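Local structure of abietadiene synthase, chloroplastic (Abies grandis, 3S9V) at residues 47-59 / 260-273. The protein is a largely helical plant enzyme of the terpene synthase family that contains an N-terminal terpene synthase domain and a metal-binding domain. Numbering follows the deposited sequence.
Sequences MGYGETNPSAYDT and NHVPCHYPLDLFER
Glu-272 reaches the loop at Gly-50 and Glu-51 because its CG lies opposite the backbone N (chi1 -179°) and the chain stays extended to the carboxylate. There OE2 accepts the N-H of Glu-51 at 3.0 Å, on its syn side but 32° out of the carboxylate plane. OE1 takes protons from two waters. One of these waters also accepts from Gly-48 N, and the other donates to Gly-48 O. Arg-273 is likewise extended as far as NE. Its NH1 gives Gly-48 O a bond of 2.8 Å that lies in both the carbonyl and the guanidinium planes, while Met-47 CB sits over one guanidinium face. Tyr-299 makes a cation-pi contact with the same arginine.

Leu-268 N donates a hydrogen bond to Tyr-49 O at 2.6 Å. Tyr-266 OH donates to a lone pair of Gly-50 O, 2.6 Å away at the ring edge. Gly-50 has a positive phi of 126°, and its CA lies beside Leu-268 CB. The Thr-52 and Pro-263 side chains cross at about a right angle, with Thr-52 CG2 3.5 Å from Pro-263 CB.

Farther along, Ser-55 N bonds to Val-262 O at 2.7 Å. Thr-59 OG1 accepts Val-262 N and donates to Ser-55 O, which also takes Thr-59 N. Ser-55 OG donates to the anti lone pair of Asp-58 OD2.

Two loops thus run antiparallel, leading into helices at opposite ends of the contact. Ser-55 is the N-cap residue of helix 56-62, and Leu-268 that of helix 269-282. The short strand 452-453 lies against the loops, within the mainly helical fold of a plant terpene synthase.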
ATOM      1  N   MET A  47      18.104   7.591  -9.061  1.00 35.98           N
ATOM      2  CA  MET A  47      16.988   8.515  -8.905  1.00 34.15           C
ATOM      3  C   MET A  47      17.421   9.953  -8.657  1.00 30.88           C
ATOM      4  O   MET A  47      18.217  10.231  -7.758  1.00 33.26           O
ATOM      5  CB  MET A  47      16.067   8.046  -7.781  1.00 32.33           C
ATOM      6  CG  MET A  47      14.998   7.079  -8.262  1.00 30.42           C
ATOM      7  SD  MET A  47      14.189   6.197  -6.946  1.00 21.86           S
ATOM      8  CE  MET A  47      14.033   4.580  -7.695  1.00 23.32           C
ATOM      9  N   GLY A  48      16.897  10.858  -9.480  1.00 24.82           N
ATOM     10  CA  GLY A  48      17.211  12.271  -9.356  1.00 25.79           C
ATOM     11  C   GLY A  48      15.925  13.073  -9.424  1.00 27.88           C
ATOM     12  O   GLY A  48      15.110  13.004  -8.504  1.00 28.58           O
ATOM     13  N   TYR A  49      15.731  13.829 -10.503  1.00 24.21           N
ATOM     14  CA  TYR A  49      14.505  14.602 -10.648  1.00 24.09           C
ATOM     15  C   TYR A  49      13.415  13.798 -11.341  1.00 24.09           C
ATOM     16  O   TYR A  49      12.278  14.256 -11.472  1.00 19.92           O
ATOM     17  CB  TYR A  49      14.767  15.906 -11.400  1.00 23.35           C
ATOM     18  CG  TYR A  49      15.487  16.925 -10.549  1.00 25.30           C
ATOM     19  CD1 TYR A  49      16.785  17.326 -10.858  1.00 21.18           C
ATOM     20  CD2 TYR A  49      14.865  17.490  -9.428  1.00 23.82           C
ATOM     21  CE1 TYR A  49      17.450  18.266 -10.078  1.00 22.67           C
ATOM     22  CE2 TYR A  49      15.520  18.431  -8.638  1.00 23.71           C
ATOM     23  CZ  TYR A  49      16.814  18.815  -8.971  1.00 28.86           C
ATOM     24  OH  TYR A  49      17.479  19.743  -8.200  1.00 37.72           O
ATOM     25  N   GLY A  50      13.769  12.596 -11.790  1.00 23.32           N
ATOM     26  CA  GLY A  50      12.780  11.747 -12.422  1.00 20.58           C
ATOM     27  C   GLY A  50      13.113  11.211 -13.797  1.00 23.80           C
ATOM     28  O   GLY A  50      13.648  11.920 -14.648  1.00 24.32           O
ATOM     29  N   GLU A  51      12.784   9.943 -14.011  1.00 24.69           N
ATOM     30  CA  GLU A  51      13.013   9.303 -15.294  1.00 27.23           C
ATOM     31  C   GLU A  51      11.680   9.119 -16.001  1.00 23.42           C
ATOM     32  O   GLU A  51      10.739   8.557 -15.441  1.00 22.16           O
ATOM     33  CB  GLU A  51      13.688   7.943 -15.105  1.00 33.02           C
ATOM     34  CG  GLU A  51      15.153   8.048 -14.740  1.00 46.45           C
ATOM     35  CD  GLU A  51      15.935   8.861 -15.752  1.00 55.30           C
ATOM     36  OE1 GLU A  51      15.800   8.586 -16.967  1.00 54.60           O
ATOM     37  OE2 GLU A  51      16.685   9.771 -15.332  1.00 58.85           O
ATOM     38  N   THR A  52      11.604   9.600 -17.232  1.00 19.45           N
ATOM     39  CA  THR A  52      10.382   9.482 -18.006  1.00 19.65           C
ATOM     40  C   THR A  52      10.701   9.618 -19.486  1.00 20.90           C
ATOM     41  O   THR A  52      11.836   9.893 -19.872  1.00 20.58           O
ATOM     42  CB  THR A  52       9.349  10.561 -17.584  1.00 19.94           C
ATOM     43  OG1 THR A  52       8.130  10.371 -18.311  1.00 27.39           O
ATOM     44  CG2 THR A  52       9.879  11.948 -17.866  1.00 18.39           C
ATOM     45  N   ASN A  53       9.686   9.423 -20.312  1.00 19.72           N
ATOM     46  CA  ASN A  53       9.846   9.488 -21.753  1.00 21.79           C
ATOM     47  C   ASN A  53       9.618  10.901 -22.297  1.00 22.28           C
ATOM     48  O   ASN A  53       9.077  11.773 -21.611  1.00 16.71           O
ATOM     49  CB  ASN A  53       8.857   8.522 -22.406  1.00 21.25           C
ATOM     50  CG  ASN A  53       7.412   8.910 -22.146  1.00 24.09           C
ATOM     51  OD1 ASN A  53       7.048   9.289 -21.032  1.00 20.48           O
ATOM     52  ND2 ASN A  53       6.579   8.807 -23.171  1.00 30.90           N
ATOM     53  N   PRO A  54      10.041  11.141 -23.545  1.00 24.94           N
ATOM     54  CA  PRO A  54       9.860  12.455 -24.153  1.00 23.73           C
ATOM     55  C   PRO A  54       8.398  12.677 -24.503  1.00 21.90           C
ATOM     56  O   PRO A  54       7.659  11.725 -24.754  1.00 24.56           O
ATOM     57  CB  PRO A  54      10.746  12.384 -25.392  1.00 25.97           C
ATOM     58  CG  PRO A  54      10.711  10.959 -25.759  1.00 21.77           C
ATOM     59  CD  PRO A  54      10.820  10.257 -24.434  1.00 25.67           C
ATOM     60  N   SER A  55       7.975  13.933 -24.472  1.00 22.36           N
ATOM     61  CA  SER A  55       6.607  14.294 -24.832  1.00 20.06           C
ATOM     62  C   SER A  55       6.699  15.037 -26.161  1.00 20.03           C
ATOM     63  O   SER A  55       7.095  16.201 -26.204  1.00 23.21           O
ATOM     64  CB  SER A  55       5.979  15.203 -23.778  1.00 19.09           C
ATOM     65  OG  SER A  55       4.706  15.648 -24.212  1.00 22.25           O
ATOM     66  N   ALA A  56       6.362  14.358 -27.250  1.00 17.71           N
ATOM     67  CA  ALA A  56       6.441  14.998 -28.550  1.00 16.42           C
ATOM     68  C   ALA A  56       5.637  16.296 -28.535  1.00 15.75           C
ATOM     69  O   ALA A  56       6.073  17.318 -29.067  1.00 18.41           O
ATOM     70  CB  ALA A  56       5.923  14.059 -29.623  1.00 17.65           C
ATOM     71  N   TYR A  57       4.472  16.258 -27.906  1.00 13.49           N
ATOM     72  CA  TYR A  57       3.601  17.429 -27.829  1.00 13.01           C
ATOM     73  C   TYR A  57       4.274  18.625 -27.139  1.00 13.46           C
ATOM     74  O   TYR A  57       4.290  19.732 -27.674  1.00 15.96           O
ATOM     75  CB  TYR A  57       2.317  17.063 -27.084  1.00 10.32           C
ATOM     76  CG  TYR A  57       1.477  18.248 -26.673  1.00 14.24           C
ATOM     77  CD1 TYR A  57       0.621  18.873 -27.579  1.00 20.04           C
ATOM     78  CD2 TYR A  57       1.554  18.755 -25.384  1.00  9.64           C
ATOM     79  CE1 TYR A  57      -0.137  19.976 -27.202  1.00 18.94           C
ATOM     80  CE2 TYR A  57       0.808  19.849 -25.000  1.00 18.02           C
ATOM     81  CZ  TYR A  57      -0.033  20.456 -25.912  1.00 13.09           C
ATOM     82  OH  TYR A  57      -0.745  21.556 -25.528  1.00 13.79           O
ATOM     83  N   ASP A  58       4.820  18.401 -25.949  1.00 17.41           N
ATOM     84  CA  ASP A  58       5.476  19.471 -25.204  1.00 20.89           C
ATOM     85  C   ASP A  58       6.744  19.925 -25.900  1.00 21.29           C
ATOM     86  O   ASP A  58       7.066  21.113 -25.914  1.00 20.55           O
ATOM     87  CB  ASP A  58       5.805  19.006 -23.789  1.00 18.27           C
ATOM     88  CG  ASP A  58       4.570  18.880 -22.919  1.00 20.83           C
ATOM     89  OD1 ASP A  58       4.297  19.804 -22.119  1.00 28.00           O
ATOM     90  OD2 ASP A  58       3.867  17.858 -23.046  1.00 25.06           O
ATOM     91  N   THR A  59       7.461  18.980 -26.489  1.00 19.58           N
ATOM     92  CA  THR A  59       8.686  19.320 -27.181  1.00 18.27           C
ATOM     93  C   THR A  59       8.353  20.240 -28.340  1.00 16.94           C
ATOM     94  O   THR A  59       9.076  21.200 -28.610  1.00 15.92           O
ATOM     95  CB  THR A  59       9.381  18.060 -27.681  1.00 20.15           C
ATOM     96  OG1 THR A  59       9.650  17.214 -26.559  1.00 17.80           O
ATOM     97  CG2 THR A  59      10.681  18.401 -28.382  1.00 15.03           C
ATOM     98  N   ASN A 260      17.659  17.247 -25.657  1.00 23.78           N
ATOM     99  CA  ASN A 260      16.998  17.751 -26.861  1.00 20.99           C
ATOM    100  C   ASN A 260      15.475  17.605 -26.904  1.00 20.94           C
ATOM    101  O   ASN A 260      14.865  17.760 -27.959  1.00 21.24           O
ATOM    102  CB  ASN A 260      17.610  17.076 -28.088  1.00 22.00           C
ATOM    103  CG  ASN A 260      17.416  15.568 -28.083  1.00 30.18           C
ATOM    104  OD1 ASN A 260      17.014  14.987 -27.068  1.00 24.63           O
ATOM    105  ND2 ASN A 260      17.703  14.925 -29.216  1.00 22.60           N
ATOM    106  N   HIS A 261      14.865  17.309 -25.759  1.00 20.85           N
ATOM    107  CA  HIS A 261      13.414  17.170 -25.680  1.00 19.14           C
ATOM    108  C   HIS A 261      12.946  17.369 -24.237  1.00 19.98           C
ATOM    109  O   HIS A 261      13.762  17.496 -23.324  1.00 20.43           O
ATOM    110  CB  HIS A 261      12.978  15.785 -26.165  1.00 20.55           C
ATOM    111  CG  HIS A 261      13.512  14.661 -25.331  1.00 27.82           C
ATOM    112  ND1 HIS A 261      14.742  14.083 -25.558  1.00 25.96           N
ATOM    113  CD2 HIS A 261      13.009  14.055 -24.229  1.00 24.38           C
ATOM    114  CE1 HIS A 261      14.975  13.169 -24.632  1.00 19.94           C
ATOM    115  NE2 HIS A 261      13.938  13.134 -23.813  1.00 22.09           N
ATOM    116  N   VAL A 262      11.632  17.390 -24.039  1.00 18.78           N
ATOM    117  CA  VAL A 262      11.058  17.552 -22.708  1.00 17.66           C
ATOM    118  C   VAL A 262       9.877  16.613 -22.471  1.00 18.46           C
ATOM    119  O   VAL A 262       9.275  16.105 -23.422  1.00 21.82           O
ATOM    120  CB  VAL A 262      10.544  18.982 -22.498  1.00 20.68           C
ATOM    121  CG1 VAL A 262      11.643  19.981 -22.782  1.00 23.00           C
ATOM    122  CG2 VAL A 262       9.354  19.228 -23.392  1.00 15.98           C
ATOM    123  N   PRO A 263       9.550  16.346 -21.191  1.00 16.54           N
ATOM    124  CA  PRO A 263       8.422  15.474 -20.809  1.00 16.12           C
ATOM    125  C   PRO A 263       7.155  16.355 -20.715  1.00 19.85           C
ATOM    126  O   PRO A 263       7.208  17.546 -21.037  1.00 19.14           O
ATOM    127  CB  PRO A 263       8.843  14.941 -19.445  1.00 13.42           C
ATOM    128  CG  PRO A 263       9.594  16.129 -18.863  1.00 16.14           C
ATOM    129  CD  PRO A 263      10.436  16.600 -20.036  1.00 11.21           C
ATOM    130  N   CYS A 264       6.029  15.798 -20.278  1.00 17.27           N
ATOM    131  CA  CYS A 264       4.818  16.612 -20.179  1.00 22.89           C
ATOM    132  C   CYS A 264       4.652  17.263 -18.804  1.00 22.52           C
ATOM    133  O   CYS A 264       3.663  17.950 -18.547  1.00 22.26           O
ATOM    134  CB  CYS A 264       3.565  15.801 -20.548  1.00 26.16           C
ATOM    135  SG  CYS A 264       3.235  14.358 -19.543  1.00 27.94           S
ATOM    136  N   HIS A 265       5.637  17.045 -17.935  1.00 18.99           N
ATOM    137  CA  HIS A 265       5.663  17.628 -16.592  1.00 17.93           C
ATOM    138  C   HIS A 265       6.952  17.216 -15.898  1.00 19.19           C
ATOM    139  O   HIS A 265       7.410  16.077 -16.026  1.00 20.46           O
ATOM    140  CB  HIS A 265       4.439  17.200 -15.777  1.00 15.91           C
ATOM    141  CG  HIS A 265       4.087  15.754 -15.927  1.00 23.24           C
ATOM    142  ND1 HIS A 265       2.803  15.285 -15.757  1.00 23.08           N
ATOM    143  CD2 HIS A 265       4.843  14.677 -16.249  1.00 20.51           C
ATOM    144  CE1 HIS A 265       2.781  13.981 -15.972  1.00 30.24           C
ATOM    145  NE2 HIS A 265       4.006  13.588 -16.272  1.00 30.64           N
ATOM    146  N   TYR A 266       7.548  18.160 -15.183  1.00 19.30           N
ATOM    147  CA  TYR A 266       8.808  17.923 -14.498  1.00 22.00           C
ATOM    148  C   TYR A 266       8.976  18.999 -13.432  1.00 21.52           C
ATOM    149  O   TYR A 266       8.421  20.090 -13.554  1.00 22.34           O
ATOM    150  CB  TYR A 266       9.964  18.009 -15.507  1.00 18.75           C
ATOM    151  CG  TYR A 266      11.111  17.061 -15.239  1.00 21.74           C
ATOM    152  CD1 TYR A 266      10.923  15.677 -15.284  1.00 17.96           C
ATOM    153  CD2 TYR A 266      12.378  17.544 -14.912  1.00 22.36           C
ATOM    154  CE1 TYR A 266      11.975  14.792 -15.000  1.00 19.12           C
ATOM    155  CE2 TYR A 266      13.439  16.668 -14.629  1.00 24.57           C
ATOM    156  CZ  TYR A 266      13.226  15.298 -14.676  1.00 22.09           C
ATOM    157  OH  TYR A 266      14.261  14.442 -14.401  1.00 26.37           O
ATOM    158  N   PRO A 267       9.710  18.689 -12.349  1.00 24.24           N
ATOM    159  CA  PRO A 267      10.348  17.386 -12.124  1.00 18.74           C
ATOM    160  C   PRO A 267       9.349  16.369 -11.556  1.00 20.68           C
ATOM    161  O   PRO A 267       8.159  16.674 -11.399  1.00 17.85           O
ATOM    162  CB  PRO A 267      11.483  17.722 -11.152  1.00 21.38           C
ATOM    163  CG  PRO A 267      10.905  18.857 -10.344  1.00 24.19           C
ATOM    164  CD  PRO A 267      10.213  19.701 -11.394  1.00 26.25           C
ATOM    165  N   LEU A 268       9.828  15.167 -11.241  1.00 19.70           N
ATOM    166  CA  LEU A 268       8.956  14.117 -10.717  1.00 20.79           C
ATOM    167  C   LEU A 268       9.595  13.374  -9.545  1.00 21.76           C
ATOM    168  O   LEU A 268       9.263  12.220  -9.271  1.00 20.55           O
ATOM    169  CB  LEU A 268       8.636  13.127 -11.842  1.00 15.15           C
ATOM    170  CG  LEU A 268       7.957  13.722 -13.084  1.00 21.89           C
ATOM    171  CD1 LEU A 268       7.858  12.668 -14.176  1.00 14.95           C
ATOM    172  CD2 LEU A 268       6.566  14.240 -12.715  1.00 19.77           C
ATOM    173  N   ASP A 269      10.499  14.058  -8.849  1.00 22.91           N
ATOM    174  CA  ASP A 269      11.253  13.487  -7.740  1.00 23.95           C
ATOM    175  C   ASP A 269      10.503  12.877  -6.555  1.00 23.36           C
ATOM    176  O   ASP A 269      10.948  11.873  -6.006  1.00 23.14           O
ATOM    177  CB  ASP A 269      12.269  14.515  -7.223  1.00 28.23           C
ATOM    178  CG  ASP A 269      11.628  15.843  -6.843  1.00 34.10           C
ATOM    179  OD1 ASP A 269      12.215  16.564  -6.005  1.00 42.23           O
ATOM    180  OD2 ASP A 269      10.553  16.177  -7.384  1.00 33.21           O
ATOM    181  N   LEU A 270       9.385  13.464  -6.147  1.00 22.13           N
ATOM    182  CA  LEU A 270       8.645  12.911  -5.010  1.00 21.82           C
ATOM    183  C   LEU A 270       7.759  11.759  -5.471  1.00 23.06           C
ATOM    184  O   LEU A 270       7.611  10.735  -4.789  1.00 18.75           O
ATOM    185  CB  LEU A 270       7.779  13.985  -4.354  1.00 24.69           C
ATOM    186  CG  LEU A 270       8.432  15.291  -3.892  1.00 21.60           C
ATOM    187  CD1 LEU A 270       7.435  16.035  -3.022  1.00 13.18           C
ATOM    188  CD2 LEU A 270       9.706  15.009  -3.099  1.00 21.86           C
ATOM    189  N   PHE A 271       7.152  11.946  -6.633  1.00 20.58           N
ATOM    190  CA  PHE A 271       6.297  10.929  -7.204  1.00 21.85           C
ATOM    191  C   PHE A 271       7.126   9.661  -7.479  1.00 21.37           C
ATOM    192  O   PHE A 271       6.740   8.557  -7.090  1.00 23.48           O
ATOM    193  CB  PHE A 271       5.656  11.485  -8.487  1.00 27.12           C
ATOM    194  CG  PHE A 271       4.991  10.448  -9.348  1.00 25.79           C
ATOM    195  CD1 PHE A 271       4.152   9.490  -8.794  1.00 21.57           C
ATOM    196  CD2 PHE A 271       5.187  10.450 -10.724  1.00 29.23           C
ATOM    197  CE1 PHE A 271       3.519   8.548  -9.595  1.00 20.79           C
ATOM    198  CE2 PHE A 271       4.558   9.510 -11.537  1.00 23.45           C
ATOM    199  CZ  PHE A 271       3.722   8.556 -10.972  1.00 26.89           C
ATOM    200  N   GLU A 272       8.285   9.822  -8.101  1.00 19.42           N
ATOM    201  CA  GLU A 272       9.121   8.672  -8.428  1.00 20.17           C
ATOM    202  C   GLU A 272       9.632   7.898  -7.212  1.00 20.59           C
ATOM    203  O   GLU A 272       9.573   6.665  -7.181  1.00 15.30           O
ATOM    204  CB  GLU A 272      10.306   9.113  -9.287  1.00 18.97           C
ATOM    205  CG  GLU A 272      11.215   7.970  -9.678  1.00 21.40           C
ATOM    206  CD  GLU A 272      12.192   8.345 -10.770  1.00 25.67           C
ATOM    207  OE1 GLU A 272      13.196   9.041 -10.489  1.00 29.57           O
ATOM    208  OE2 GLU A 272      11.944   7.945 -11.921  1.00 32.35           O
ATOM    209  N   ARG A 273      10.132   8.615  -6.211  1.00 22.13           N
ATOM    210  CA  ARG A 273      10.650   7.962  -5.012  1.00 21.05           C
ATOM    211  C   ARG A 273       9.587   7.241  -4.193  1.00 23.50           C
ATOM    212  O   ARG A 273       9.799   6.103  -3.771  1.00 25.83           O
ATOM    213  CB  ARG A 273      11.385   8.974  -4.132  1.00 20.80           C
ATOM    214  CG  ARG A 273      12.766   9.371  -4.664  1.00 12.29           C
ATOM    215  CD  ARG A 273      13.401  10.439  -3.792  1.00 18.98           C
ATOM    216  NE  ARG A 273      14.771  10.753  -4.196  1.00 26.37           N
ATOM    217  CZ  ARG A 273      15.095  11.418  -5.301  1.00 29.53           C
ATOM    218  NH1 ARG A 273      14.147  11.851  -6.126  1.00 27.95           N
ATOM    219  NH2 ARG A 273      16.367  11.644  -5.584  1.00 27.00           N
TER
HETATM  220  O   HOH W   1      15.329  10.215 -11.628  1.00 20.92           O
HETATM  221  O   HOH W   2      13.277  10.302  -8.245  1.00 47.65           O
HETATM  222  O   HOH W   3       6.293  12.895 -20.837  1.00 26.73           O
HETATM  223  O   HOH W   4       2.196  19.742 -20.473  1.00 25.41           O